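Local coordinates for M157 (Murid herpesvirus 1, PDB 2NYK), which is an MHC class I-like viral glycoprotein of mouse cytomegalovirus that serves as a ligand for Ly49 receptors of natural killer cells, at residues M177-V182 with R263-N267; L171-A175 with S198-V202; P203-S209 with R240-S246. The protein carries 1 engineered substitution. All coordinates share one frame; numbering follows the deposited sequence.

Contact 1: M177-V182 with R263-N267. With NAG (2-acetamido-2-deoxy-beta-D-glucopyranose), chain B; FUC (alpha-L-fucopyranose), chain C.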
ATOM      1  N   MET A 177     -13.321 -11.302   1.384  1.00 28.68           N
ATOM      2  CA  MET A 177     -13.188 -12.424   2.299  1.00 29.44           C
ATOM      3  C   MET A 177     -12.953 -13.747   1.557  1.00 29.22           C
ATOM      4  O   MET A 177     -12.108 -14.550   1.945  1.00 29.02           O
ATOM      5  CB  MET A 177     -14.440 -12.518   3.182  1.00 30.31           C
ATOM      6  CG  MET A 177     -14.305 -13.410   4.398  1.00 31.74           C
ATOM      7  SD  MET A 177     -15.878 -13.623   5.255  1.00 36.47           S
ATOM      8  CE  MET A 177     -16.345 -11.931   5.631  1.00 34.42           C
ATOM      9  N   ASN A 178     -13.698 -13.954   0.482  1.00 30.13           N
ATOM     10  CA  ASN A 178     -13.621 -15.207  -0.268  1.00 32.05           C
ATOM     11  C   ASN A 178     -12.378 -15.343  -1.165  1.00 31.56           C
ATOM     12  O   ASN A 178     -12.251 -16.327  -1.872  1.00 31.94           O
ATOM     13  CB  ASN A 178     -14.910 -15.453  -1.075  1.00 32.77           C
ATOM     14  CG  ASN A 178     -15.243 -14.314  -2.040  1.00 36.91           C
ATOM     15  OD1 ASN A 178     -14.434 -13.403  -2.268  1.00 37.99           O
ATOM     16  ND2 ASN A 178     -16.447 -14.381  -2.623  1.00 43.05           N
ATOM     17  N   ALA A 179     -11.477 -14.360  -1.115  1.00 31.40           N
ATOM     18  CA  ALA A 179     -10.192 -14.403  -1.846  1.00 31.19           C
ATOM     19  C   ALA A 179      -9.048 -14.512  -0.840  1.00 31.02           C
ATOM     20  O   ALA A 179      -7.864 -14.549  -1.199  1.00 30.54           O
ATOM     21  CB  ALA A 179     -10.040 -13.170  -2.732  1.00 30.84           C
ATOM     22  N   THR A 180      -9.427 -14.605   0.430  1.00 30.10           N
ATOM     23  CA  THR A 180      -8.483 -14.643   1.541  1.00 30.82           C
ATOM     24  C   THR A 180      -8.247 -16.087   2.005  1.00 30.87           C
ATOM     25  O   THR A 180      -9.203 -16.813   2.292  1.00 31.70           O
ATOM     26  CB  THR A 180      -9.004 -13.772   2.704  1.00 31.31           C
ATOM     27  OG1 THR A 180      -9.316 -12.461   2.203  1.00 29.44           O
ATOM     28  CG2 THR A 180      -7.964 -13.671   3.816  1.00 30.70           C
ATOM     29  N   GLU A 181      -6.990 -16.524   2.045  1.00 29.89           N
ATOM     30  CA  GLU A 181      -6.702 -17.915   2.410  1.00 30.46           C
ATOM     31  C   GLU A 181      -6.221 -17.964   3.846  1.00 31.24           C
ATOM     32  O   GLU A 181      -5.484 -17.091   4.249  1.00 30.79           O
ATOM     33  CB  GLU A 181      -5.675 -18.516   1.462  1.00 29.49           C
ATOM     34  CG  GLU A 181      -6.125 -18.439  -0.011  1.00 29.58           C
ATOM     35  CD  GLU A 181      -5.024 -18.763  -1.001  1.00 28.83           C
ATOM     36  OE1 GLU A 181      -3.825 -18.612  -0.661  1.00 28.74           O
ATOM     37  OE2 GLU A 181      -5.367 -19.193  -2.125  1.00 27.78           O
ATOM     38  N   VAL A 182      -6.653 -18.984   4.602  1.00 32.87           N
ATOM     39  CA  VAL A 182      -6.368 -19.111   6.042  1.00 33.93           C
ATOM     40  C   VAL A 182      -5.989 -20.544   6.448  1.00 35.26           C
ATOM     41  O   VAL A 182      -6.750 -21.484   6.237  1.00 35.24           O
ATOM     42  CB  VAL A 182      -7.551 -18.587   6.903  1.00 34.01           C
ATOM     43  CG1 VAL A 182      -7.230 -18.675   8.400  1.00 33.02           C
ATOM     44  CG2 VAL A 182      -7.878 -17.152   6.520  1.00 33.76           C
ATOM     45  N   ARG A 263      -8.300 -22.510   4.031  1.00 37.12           N
ATOM     46  CA  ARG A 263      -9.749 -22.298   4.075  1.00 38.96           C
ATOM     47  C   ARG A 263     -10.063 -20.796   3.941  1.00 39.51           C
ATOM     48  O   ARG A 263      -9.178 -19.977   4.082  1.00 39.28           O
ATOM     49  CB  ARG A 263     -10.292 -22.848   5.405  1.00 39.15           C
ATOM     50  CG  ARG A 263      -9.647 -24.177   5.784  1.00 41.46           C
ATOM     51  CD  ARG A 263     -10.552 -25.107   6.562  1.00 44.90           C
ATOM     52  NE  ARG A 263     -11.068 -24.556   7.813  1.00 46.23           N
ATOM     53  CZ  ARG A 263     -10.467 -24.644   9.003  1.00 48.92           C
ATOM     54  NH1 ARG A 263      -9.272 -25.223   9.134  1.00 49.99           N
ATOM     55  NH2 ARG A 263     -11.063 -24.137  10.075  1.00 46.16           N
ATOM     56  N   VAL A 264     -11.316 -20.436   3.667  1.00 40.76           N
ATOM     57  CA  VAL A 264     -11.701 -19.021   3.592  1.00 41.38           C
ATOM     58  C   VAL A 264     -12.456 -18.594   4.866  1.00 42.16           C
ATOM     59  O   VAL A 264     -13.219 -19.390   5.428  1.00 41.78           O
ATOM     60  CB  VAL A 264     -12.554 -18.687   2.324  1.00 41.50           C
ATOM     61  CG1 VAL A 264     -11.761 -18.957   1.019  1.00 41.75           C
ATOM     62  CG2 VAL A 264     -13.861 -19.433   2.324  1.00 42.08           C
ATOM     63  N   PRO A 265     -12.249 -17.342   5.332  1.00 42.63           N
ATOM     64  CA  PRO A 265     -13.045 -16.903   6.494  1.00 43.40           C
ATOM     65  C   PRO A 265     -14.547 -16.904   6.209  1.00 44.30           C
ATOM     66  O   PRO A 265     -14.965 -16.681   5.070  1.00 43.95           O
ATOM     67  CB  PRO A 265     -12.551 -15.473   6.758  1.00 43.42           C
ATOM     68  CG  PRO A 265     -11.193 -15.391   6.078  1.00 43.34           C
ATOM     69  CD  PRO A 265     -11.326 -16.288   4.864  1.00 42.65           C
ATOM     70  N   VAL A 266     -15.331 -17.185   7.250  1.00 45.57           N
ATOM     71  CA  VAL A 266     -16.793 -17.153   7.205  1.00 46.63           C
ATOM     72  C   VAL A 266     -17.248 -15.862   7.883  1.00 47.47           C
ATOM     73  O   VAL A 266     -16.683 -15.466   8.905  1.00 47.19           O
ATOM     74  CB  VAL A 266     -17.398 -18.380   7.953  1.00 46.91           C
ATOM     75  CG1 VAL A 266     -18.919 -18.313   7.996  1.00 46.67           C
ATOM     76  CG2 VAL A 266     -16.940 -19.685   7.304  1.00 47.03           C
ATOM     77  N   ASN A 267     -18.258 -15.204   7.311  1.00 48.70           N
ATOM     78  CA  ASN A 267     -18.717 -13.925   7.831  1.00 50.16           C
ATOM     79  C   ASN A 267     -19.222 -14.068   9.265  1.00 50.76           C
ATOM     80  O   ASN A 267     -20.239 -14.717   9.508  1.00 50.64           O
ATOM     81  CB  ASN A 267     -19.801 -13.329   6.926  1.00 50.45           C
ATOM     82  CG  ASN A 267     -20.018 -11.830   7.163  1.00 51.93           C
ATOM     83  OD1 ASN A 267     -20.867 -11.216   6.513  1.00 53.72           O
ATOM     84  ND2 ASN A 267     -19.247 -11.232   8.086  1.00 52.17           N
TER
HETATM   85  C1  NAG B   1     -16.897 -13.175  -3.309  1.00 50.40           C
HETATM   86  C2  NAG B   1     -17.802 -13.711  -4.437  1.00 54.58           C
HETATM   87  C3  NAG B   1     -18.550 -12.567  -5.140  1.00 55.95           C
HETATM   88  C4  NAG B   1     -19.305 -11.681  -4.135  1.00 57.63           C
HETATM   89  C5  NAG B   1     -18.355 -11.279  -2.993  1.00 56.21           C
HETATM   90  C6  NAG B   1     -19.079 -10.552  -1.861  1.00 56.95           C
HETATM   91  C7  NAG B   1     -17.184 -15.828  -5.466  1.00 56.62           C
HETATM   92  C8  NAG B   1     -16.090 -16.559  -6.189  1.00 56.36           C
HETATM   93  N2  NAG B   1     -17.067 -14.497  -5.422  1.00 55.32           N
HETATM   94  O3  NAG B   1     -19.442 -13.087  -6.103  1.00 55.26           O
HETATM   95  O4  NAG B   1     -19.792 -10.542  -4.823  1.00 61.12           O
HETATM   96  O5  NAG B   1     -17.717 -12.419  -2.432  1.00 52.94           O
HETATM   97  O6  NAG B   1     -18.215 -10.541  -0.748  1.00 58.55           O
HETATM   98  O7  NAG B   1     -18.118 -16.457  -4.948  1.00 57.36           O
HETATM   99  C1  FUC C   3     -18.633  -9.609   0.278  1.00 60.22           C
HETATM  100  C2  FUC C   3     -17.692  -9.752   1.478  1.00 60.80           C
HETATM  101  C3  FUC C   3     -16.299  -9.275   1.065  1.00 60.47           C
HETATM  102  C4  FUC C   3     -16.377  -7.801   0.652  1.00 60.66           C
HETATM  103  C5  FUC C   3     -17.418  -7.636  -0.471  1.00 60.67           C
HETATM  104  C6  FUC C   3     -17.645  -6.173  -0.850  1.00 60.05           C
HETATM  105  O2  FUC C   3     -17.637 -11.090   1.925  1.00 62.13           O
HETATM  106  O3  FUC C   3     -15.361  -9.507   2.104  1.00 60.93           O
HETATM  107  O4  FUC C   3     -16.710  -6.996   1.763  1.00 61.13           O
HETATM  108  O5  FUC C   3     -18.669  -8.244  -0.130  1.00 60.64           O
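M177 lies against P265 and reaches on to N267. Apolar packing centres on P265. With chi1 at -166° M177 extends away from its own backbone N and runs along the proline. CG of M177 meets CB of P265 at 3.6 Å, and the two side chains slide past each other in opposite directions. The bend at chi3 then turns the methyl group CE over N267, where the two side chains cross at about a right angle. SD of M177 sits 3.2 Å from O of P265. On the other flank of the proline ring, CG2 of V182 touches CG of P265 at 3.8 Å.

V182 and R263 form an antiparallel hydrogen-bonded pair: N of V182 donates to O of R263 at 2.8 Å, and N of R263 returns a bond to O of V182 at 2.9 Å. Beside them, CA of V264 makes a CA-H...O contact with O of T180.

The glycan is attached at the start of segment 177-182. ND2 of N178 carries the N-linked NAG, and N of M177 donates to O3 of the fucose at 2.8 Å.

The contact joins strands 181-186 and 262-267, neighbours in one antiparallel sheet. Strand 192-198 pairs beyond E181, and strand 249-253 beyond V266. From these strands W249 meets M177 and T180, while C194 and V196 meet V182.

Contact 2: L171-A175 with S198-V202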
ATOM      1  N   LEU A 171      -7.290  -5.167  -7.092  1.00 24.94           N
ATOM      2  CA  LEU A 171      -6.781  -5.174  -5.713  1.00 24.88           C
ATOM      3  C   LEU A 171      -7.912  -5.149  -4.668  1.00 25.48           C
ATOM      4  O   LEU A 171      -7.810  -5.769  -3.619  1.00 23.83           O
ATOM      5  CB  LEU A 171      -5.803  -4.015  -5.518  1.00 24.21           C
ATOM      6  CG  LEU A 171      -4.416  -4.206  -6.162  1.00 25.16           C
ATOM      7  CD1 LEU A 171      -3.573  -2.950  -6.022  1.00 24.21           C
ATOM      8  CD2 LEU A 171      -3.686  -5.404  -5.564  1.00 25.16           C
ATOM      9  N   LYS A 172      -9.010  -4.459  -4.975  1.00 26.90           N
ATOM     10  CA  LYS A 172     -10.156  -4.439  -4.067  1.00 28.72           C
ATOM     11  C   LYS A 172     -10.783  -5.817  -4.027  1.00 28.65           C
ATOM     12  O   LYS A 172     -11.025  -6.352  -2.957  1.00 29.68           O
ATOM     13  CB  LYS A 172     -11.229  -3.415  -4.479  1.00 29.85           C
ATOM     14  CG  LYS A 172     -10.772  -2.004  -4.820  1.00 34.22           C
ATOM     15  CD  LYS A 172     -11.975  -1.013  -4.849  1.00 41.88           C
ATOM     16  CE  LYS A 172     -13.085  -1.486  -5.816  1.00 45.56           C
ATOM     17  NZ  LYS A 172     -14.352  -0.662  -5.838  1.00 47.24           N
ATOM     18  N   GLN A 173     -11.042  -6.402  -5.193  1.00 28.79           N
ATOM     19  CA  GLN A 173     -11.663  -7.732  -5.239  1.00 29.28           C
ATOM     20  C   GLN A 173     -10.815  -8.850  -4.614  1.00 28.24           C
ATOM     21  O   GLN A 173     -11.343  -9.802  -4.065  1.00 27.55           O
ATOM     22  CB  GLN A 173     -12.052  -8.069  -6.664  1.00 29.95           C
ATOM     23  CG  GLN A 173     -13.059  -7.063  -7.219  1.00 33.78           C
ATOM     24  CD  GLN A 173     -13.667  -7.508  -8.513  1.00 38.75           C
ATOM     25  OE1 GLN A 173     -12.960  -7.925  -9.430  1.00 40.30           O
ATOM     26  NE2 GLN A 173     -14.995  -7.402  -8.611  1.00 40.74           N
ATOM     27  N   LEU A 174      -9.499  -8.699  -4.688  1.00 27.34           N
ATOM     28  CA  LEU A 174      -8.561  -9.649  -4.080  1.00 26.43           C
ATOM     29  C   LEU A 174      -8.532  -9.523  -2.560  1.00 25.66           C
ATOM     30  O   LEU A 174      -7.966 -10.369  -1.861  1.00 25.16           O
ATOM     31  CB  LEU A 174      -7.176  -9.436  -4.659  1.00 25.82           C
ATOM     32  CG  LEU A 174      -7.015  -9.913  -6.107  1.00 26.27           C
ATOM     33  CD1 LEU A 174      -5.675  -9.494  -6.684  1.00 24.94           C
ATOM     34  CD2 LEU A 174      -7.200 -11.410  -6.173  1.00 24.83           C
ATOM     35  N   ALA A 175      -9.127  -8.443  -2.078  1.00 25.41           N
ATOM     36  CA  ALA A 175      -9.209  -8.139  -0.654  1.00 25.58           C
ATOM     37  C   ALA A 175     -10.490  -8.712  -0.039  1.00 25.88           C
ATOM     38  O   ALA A 175     -10.664  -8.690   1.183  1.00 25.64           O
ATOM     39  CB  ALA A 175      -9.159  -6.625  -0.457  1.00 25.02           C
ATOM     40  N   SER A 198      -3.059 -12.997   1.523  1.00 25.00           N
ATOM     41  CA  SER A 198      -3.861 -12.144   0.673  1.00 23.20           C
ATOM     42  C   SER A 198      -3.036 -11.659  -0.476  1.00 24.00           C
ATOM     43  O   SER A 198      -1.869 -11.305  -0.315  1.00 21.80           O
ATOM     44  CB  SER A 198      -4.378 -10.944   1.486  1.00 24.02           C
ATOM     45  OG  SER A 198      -5.072 -10.033   0.665  1.00 22.84           O
ATOM     46  N   ARG A 199      -3.647 -11.626  -1.657  1.00 24.11           N
ATOM     47  CA  ARG A 199      -2.977 -11.140  -2.828  1.00 24.84           C
ATOM     48  C   ARG A 199      -3.329  -9.668  -3.060  1.00 24.42           C
ATOM     49  O   ARG A 199      -3.064  -9.132  -4.107  1.00 24.18           O
ATOM     50  CB  ARG A 199      -3.336 -11.995  -4.052  1.00 26.21           C
ATOM     51  CG  ARG A 199      -2.917 -13.469  -3.902  1.00 30.04           C
ATOM     52  CD  ARG A 199      -2.797 -14.172  -5.243  1.00 40.35           C
ATOM     53  NE  ARG A 199      -3.993 -14.008  -6.075  1.00 47.22           N
ATOM     54  CZ  ARG A 199      -4.067 -14.315  -7.373  1.00 50.54           C
ATOM     55  NH1 ARG A 199      -3.017 -14.828  -8.007  1.00 53.94           N
ATOM     56  NH2 ARG A 199      -5.201 -14.129  -8.038  1.00 50.18           N
ATOM     57  N   SER A 200      -3.929  -9.033  -2.065  1.00 23.01           N
ATOM     58  CA  SER A 200      -4.230  -7.622  -2.141  1.00 22.94           C
ATOM     59  C   SER A 200      -3.278  -6.831  -1.253  1.00 22.05           C
ATOM     60  O   SER A 200      -2.605  -7.395  -0.382  1.00 22.65           O
ATOM     61  CB  SER A 200      -5.691  -7.369  -1.737  1.00 23.38           C
ATOM     62  OG  SER A 200      -5.976  -5.973  -1.799  1.00 24.22           O
ATOM     63  N   ASN A 201      -3.179  -5.531  -1.503  1.00 20.58           N
ATOM     64  CA  ASN A 201      -2.369  -4.639  -0.674  1.00 20.36           C
ATOM     65  C   ASN A 201      -3.230  -3.988   0.403  1.00 20.74           C
ATOM     66  O   ASN A 201      -2.760  -3.140   1.150  1.00 20.05           O
ATOM     67  CB  ASN A 201      -1.679  -3.565  -1.522  1.00 17.78           C
ATOM     68  CG  ASN A 201      -2.668  -2.504  -2.027  1.00 21.12           C
ATOM     69  OD1 ASN A 201      -3.768  -2.858  -2.509  1.00 19.88           O
ATOM     70  ND2 ASN A 201      -2.315  -1.213  -1.883  1.00 15.36           N
ATOM     71  N   VAL A 202      -4.503  -4.373   0.463  1.00 22.37           N
ATOM     72  CA  VAL A 202      -5.420  -3.827   1.453  1.00 23.62           C
ATOM     73  C   VAL A 202      -4.986  -4.304   2.848  1.00 23.38           C
ATOM     74  O   VAL A 202      -4.743  -5.502   3.046  1.00 24.67           O
ATOM     75  CB  VAL A 202      -6.896  -4.245   1.143  1.00 24.06           C
ATOM     76  CG1 VAL A 202      -7.787  -3.897   2.300  1.00 24.89           C
ATOM     77  CG2 VAL A 202      -7.404  -3.532  -0.133  1.00 24.49           C
TER
HETATM   78  O   HOH W   1      -6.327 -12.415  -2.320  1.00 20.46           O
HETATM   79  O   HOH W   2      -7.648 -11.183   0.650  1.00 31.26           O
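L171 and S200 bring the two backbones closest, with their CA atoms 5.0 Å apart. The segment 171-175 is the last part of helix 157-173 and the residues that follow it. The segment 198-202 leaves strand 192-198 as an irregular loop. Two successive ST turns shape that loop. OG of S198 accepts from N of S200, and OG of S200 accepts from N of V202.

S200 carries the direct polar link. Its OG is anti to the backbone N (chi1 179°) and donates to O of L171 at 2.6 Å. The donor lies 32° from the carbonyl plane. The same OG therefore gives one bond to the helix and takes one from its own loop, which fixes its rotation. Two waters add an indirect link. Both are hydrogen-bonded to O of L174. Water 1 also accepts from N of R199. Water 2 donates to the L174 oxygen and is bonded to OG of S198 at 2.8 Å.

Side-chain packing surrounds these bonds. CB of A175 touches CG2 of V202 at 3.6 Å and lies close to OG of S200. CB of L174 packs on CB of S200 at 3.9 Å. CD2 of L174 comes obliquely to the guanidinium of R199, with NH2 of R199 at 3.9 Å. L171 crosses N201 at about a right angle, and its CD1 meets OD1 of N201 at 3.5 Å. ND2 of N201 is held by the backbone oxygens of V41 and R45.

R45 and V41 lie by the seven-stranded sheet, while Q227, bonded to O of S200 and V202, belongs to the eight-stranded one. This place is consistent with the junction between platform and immunoglobulin-like domain in MHC class I-like proteins.

Contact 3: P203-S209 with R240-S246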
ATOM      1  N   PRO A 203      -4.817  -3.368   3.799  1.00 23.23           N
ATOM      2  CA  PRO A 203      -4.461  -3.795   5.137  1.00 23.41           C
ATOM      3  C   PRO A 203      -5.510  -4.646   5.853  1.00 24.11           C
ATOM      4  O   PRO A 203      -6.719  -4.517   5.625  1.00 22.70           O
ATOM      5  CB  PRO A 203      -4.189  -2.464   5.867  1.00 24.72           C
ATOM      6  CG  PRO A 203      -3.801  -1.523   4.775  1.00 21.54           C
ATOM      7  CD  PRO A 203      -4.780  -1.894   3.690  1.00 22.48           C
ATOM      8  N   PHE A 204      -5.041  -5.556   6.699  1.00 25.59           N
ATOM      9  CA  PHE A 204      -5.971  -6.376   7.491  1.00 26.61           C
ATOM     10  C   PHE A 204      -5.258  -6.866   8.736  1.00 27.85           C
ATOM     11  O   PHE A 204      -4.021  -6.807   8.798  1.00 28.06           O
ATOM     12  CB  PHE A 204      -6.507  -7.558   6.649  1.00 26.93           C
ATOM     13  CG  PHE A 204      -5.462  -8.581   6.283  1.00 26.21           C
ATOM     14  CD1 PHE A 204      -5.205  -9.666   7.118  1.00 25.09           C
ATOM     15  CD2 PHE A 204      -4.719  -8.446   5.100  1.00 25.26           C
ATOM     16  CE1 PHE A 204      -4.206 -10.599   6.783  1.00 26.76           C
ATOM     17  CE2 PHE A 204      -3.724  -9.383   4.755  1.00 25.12           C
ATOM     18  CZ  PHE A 204      -3.476 -10.447   5.567  1.00 22.81           C
ATOM     19  N   THR A 205      -6.012  -7.343   9.730  1.00 29.78           N
ATOM     20  CA  THR A 205      -5.394  -7.864  10.955  1.00 31.31           C
ATOM     21  C   THR A 205      -5.881  -9.274  11.239  1.00 32.24           C
ATOM     22  O   THR A 205      -6.963  -9.657  10.809  1.00 32.38           O
ATOM     23  CB  THR A 205      -5.651  -6.963  12.204  1.00 31.32           C
ATOM     24  OG1 THR A 205      -7.048  -6.963  12.507  1.00 33.48           O
ATOM     25  CG2 THR A 205      -5.195  -5.549  11.972  1.00 30.91           C
ATOM     26  N   VAL A 206      -5.055 -10.051  11.934  1.00 33.92           N
ATOM     27  CA  VAL A 206      -5.363 -11.435  12.280  1.00 36.05           C
ATOM     28  C   VAL A 206      -5.251 -11.576  13.801  1.00 38.29           C
ATOM     29  O   VAL A 206      -4.230 -11.186  14.412  1.00 38.64           O
ATOM     30  CB  VAL A 206      -4.416 -12.430  11.596  1.00 35.77           C
ATOM     31  CG1 VAL A 206      -4.834 -13.881  11.884  1.00 35.79           C
ATOM     32  CG2 VAL A 206      -4.397 -12.193  10.111  1.00 36.17           C
ATOM     33  N   GLU A 207      -6.315 -12.095  14.404  1.00 40.01           N
ATOM     34  CA  GLU A 207      -6.386 -12.261  15.858  1.00 42.13           C
ATOM     35  C   GLU A 207      -6.929 -13.640  16.210  1.00 42.47           C
ATOM     36  O   GLU A 207      -7.904 -14.099  15.598  1.00 42.65           O
ATOM     37  CB  GLU A 207      -7.303 -11.200  16.470  1.00 42.49           C
ATOM     38  CG  GLU A 207      -6.850  -9.773  16.205  1.00 46.75           C
ATOM     39  CD  GLU A 207      -7.942  -8.756  16.482  1.00 52.06           C
ATOM     40  OE1 GLU A 207      -9.125  -9.027  16.140  1.00 54.24           O
ATOM     41  OE2 GLU A 207      -7.605  -7.670  17.031  1.00 55.31           O
ATOM     42  N   LEU A 208      -6.294 -14.282  17.195  1.00 43.42           N
ATOM     43  CA  LEU A 208      -6.780 -15.541  17.786  1.00 43.94           C
ATOM     44  C   LEU A 208      -7.741 -15.257  18.929  1.00 44.67           C
ATOM     45  O   LEU A 208      -7.669 -14.203  19.563  1.00 44.13           O
ATOM     46  CB  LEU A 208      -5.616 -16.404  18.298  1.00 43.51           C
ATOM     47  CG  LEU A 208      -4.635 -16.972  17.260  1.00 43.81           C
ATOM     48  CD1 LEU A 208      -3.482 -17.715  17.911  1.00 42.61           C
ATOM     49  CD2 LEU A 208      -5.328 -17.857  16.235  1.00 41.30           C
ATOM     50  N   SER A 209      -8.645 -16.198  19.195  1.00 45.73           N
ATOM     51  CA  SER A 209      -9.575 -16.068  20.327  1.00 46.83           C
ATOM     52  C   SER A 209      -8.905 -16.487  21.642  1.00 47.55           C
ATOM     53  O   SER A 209      -9.358 -17.420  22.315  1.00 47.94           O
ATOM     54  CB  SER A 209     -10.836 -16.894  20.074  1.00 46.73           C
ATOM     55  OG  SER A 209     -10.503 -18.267  19.965  1.00 46.55           O
ATOM     56  N   ARG A 240     -10.794 -20.073  17.551  1.00 43.59           N
ATOM     57  CA  ARG A 240     -11.187 -19.183  16.458  1.00 42.71           C
ATOM     58  C   ARG A 240     -10.040 -18.266  16.017  1.00 41.46           C
ATOM     59  O   ARG A 240      -9.296 -17.737  16.843  1.00 40.80           O
ATOM     60  CB  ARG A 240     -12.390 -18.329  16.862  1.00 43.16           C
ATOM     61  CG  ARG A 240     -13.707 -19.079  16.949  1.00 45.72           C
ATOM     62  CD  ARG A 240     -14.498 -18.637  18.156  1.00 50.58           C
ATOM     63  NE  ARG A 240     -13.744 -18.895  19.381  1.00 55.35           N
ATOM     64  CZ  ARG A 240     -14.177 -18.656  20.622  1.00 57.39           C
ATOM     65  NH1 ARG A 240     -15.390 -18.141  20.843  1.00 58.70           N
ATOM     66  NH2 ARG A 240     -13.385 -18.937  21.651  1.00 58.28           N
ATOM     67  N   CYS A 241      -9.899 -18.121  14.701  1.00 39.71           N
ATOM     68  CA  CYS A 241      -8.977 -17.150  14.101  1.00 38.32           C
ATOM     69  C   CYS A 241      -9.830 -16.141  13.351  1.00 37.25           C
ATOM     70  O   CYS A 241     -10.599 -16.503  12.463  1.00 36.94           O
ATOM     71  CB  CYS A 241      -7.987 -17.832  13.154  1.00 38.18           C
ATOM     72  SG  CYS A 241      -6.862 -16.675  12.330  1.00 37.24           S
ATOM     73  N   TYR A 242      -9.720 -14.889  13.760  1.00 36.40           N
ATOM     74  CA  TYR A 242     -10.468 -13.786  13.167  1.00 35.94           C
ATOM     75  C   TYR A 242      -9.601 -13.003  12.181  1.00 34.85           C
ATOM     76  O   TYR A 242      -8.409 -12.771  12.408  1.00 33.87           O
ATOM     77  CB  TYR A 242     -10.979 -12.832  14.250  1.00 36.81           C
ATOM     78  CG  TYR A 242     -11.950 -13.478  15.220  1.00 39.33           C
ATOM     79  CD1 TYR A 242     -11.482 -14.232  16.297  1.00 42.61           C
ATOM     80  CD2 TYR A 242     -13.326 -13.338  15.055  1.00 41.39           C
ATOM     81  CE1 TYR A 242     -12.363 -14.833  17.198  1.00 44.74           C
ATOM     82  CE2 TYR A 242     -14.226 -13.938  15.954  1.00 43.88           C
ATOM     83  CZ  TYR A 242     -13.730 -14.683  17.021  1.00 44.92           C
ATOM     84  OH  TYR A 242     -14.588 -15.284  17.912  1.00 47.57           O
ATOM     85  N   VAL A 243     -10.231 -12.600  11.089  1.00 33.33           N
ATOM     86  CA  VAL A 243      -9.582 -11.786  10.093  1.00 31.95           C
ATOM     87  C   VAL A 243     -10.420 -10.550   9.884  1.00 31.39           C
ATOM     88  O   VAL A 243     -11.564 -10.641   9.475  1.00 30.39           O
ATOM     89  CB  VAL A 243      -9.444 -12.524   8.758  1.00 32.13           C
ATOM     90  CG1 VAL A 243      -8.735 -11.635   7.750  1.00 30.92           C
ATOM     91  CG2 VAL A 243      -8.712 -13.860   8.946  1.00 30.60           C
ATOM     92  N   THR A 244      -9.828  -9.390  10.138  1.00 31.54           N
ATOM     93  CA  THR A 244     -10.538  -8.126   9.994  1.00 32.19           C
ATOM     94  C   THR A 244      -9.849  -7.292   8.934  1.00 32.60           C
ATOM     95  O   THR A 244      -8.651  -7.002   9.039  1.00 32.37           O
ATOM     96  CB  THR A 244     -10.614  -7.344  11.346  1.00 32.50           C
ATOM     97  OG1 THR A 244     -11.043  -8.232  12.390  1.00 32.31           O
ATOM     98  CG2 THR A 244     -11.574  -6.158  11.244  1.00 31.89           C
ATOM     99  N   SER A 245     -10.625  -6.907   7.926  1.00 33.03           N
ATOM    100  CA  SER A 245     -10.141  -6.147   6.782  1.00 33.44           C
ATOM    101  C   SER A 245     -10.480  -4.650   6.839  1.00 34.36           C
ATOM    102  O   SER A 245     -11.594  -4.266   7.197  1.00 33.67           O
ATOM    103  CB  SER A 245     -10.715  -6.741   5.504  1.00 32.93           C
ATOM    104  OG  SER A 245     -10.348  -5.964   4.386  1.00 30.97           O
ATOM    105  N   SER A 246      -9.506  -3.821   6.453  1.00 35.42           N
ATOM    106  CA  SER A 246      -9.703  -2.369   6.269  1.00 37.00           C
ATOM    107  C   SER A 246     -10.839  -2.079   5.288  1.00 37.31           C
ATOM    108  O   SER A 246     -11.445  -1.007   5.321  1.00 37.14           O
ATOM    109  CB  SER A 246      -8.427  -1.726   5.744  1.00 36.57           C
ATOM    110  OG  SER A 246      -7.484  -1.625   6.805  1.00 41.11           O
TER
HETATM  111  O   HOH W   3      -8.961  -9.602  13.265  1.00 33.93           O
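F204 brings CD1 of its ring obliquely to CG1 of V243 at 4.1 Å. On the same face CG1 of V206 touches SG of C241 at 3.5 Å, and CD2 of L208 packs on CB of C241. That sulfur is bonded to C194 in a disulfide. V196, L229 and V231 also meet this face.

The opposite face carries T205, E207, Y242 and T244. T205 and T244 lie side by side and point the same way. Water 3 lies within hydrogen-bonding distance of O of T205, OE1 of E207 and OG1 of T244, the last at 2.6 Å. The Y242 ring has O of E207 and CB of S209 at its edge, near its plane.

Strands 204-208 and 241-245 run antiparallel at 159°. T205 with T244 and E207 with Y242 are the hydrogen-bonded pairs. N of Y242 reaches O of E207 at 2.7 Å. The ends are also tied. N of S246 donates to O of P203, and N of S209 donates to O of R240. OG of S209 accepts from N of R240 at 3.0 Å.

Strand 204-208 is an outermost strand of its sheet within this chain. The C194-C241 disulfide links strand 241-245 to strand 192-198, which lies across the apolar face. This is consistent with the core of an immunoglobulin-like domain.

In the fold
Contact 2 is the most buried of the three and lies nearest the centre of the chain. Contacts 1 and 3 are partly buried and further out. Both of these belong to the same sheet, and they meet where P265 and V182 pack on V243. Contact 3 is nested inside the chain loop closed by contact 1. Regular backbone bonds hold contact 3 along its length, whereas contact 1 has a single bonded strand pair and relies more on the packing of methionine on proline, with a glycan attached alongside. Contact 2 uses a serine hydroxyl and waters between helix end and loop. It touches contact 1 through L174 and A179, and contact 3 through S198 and F204.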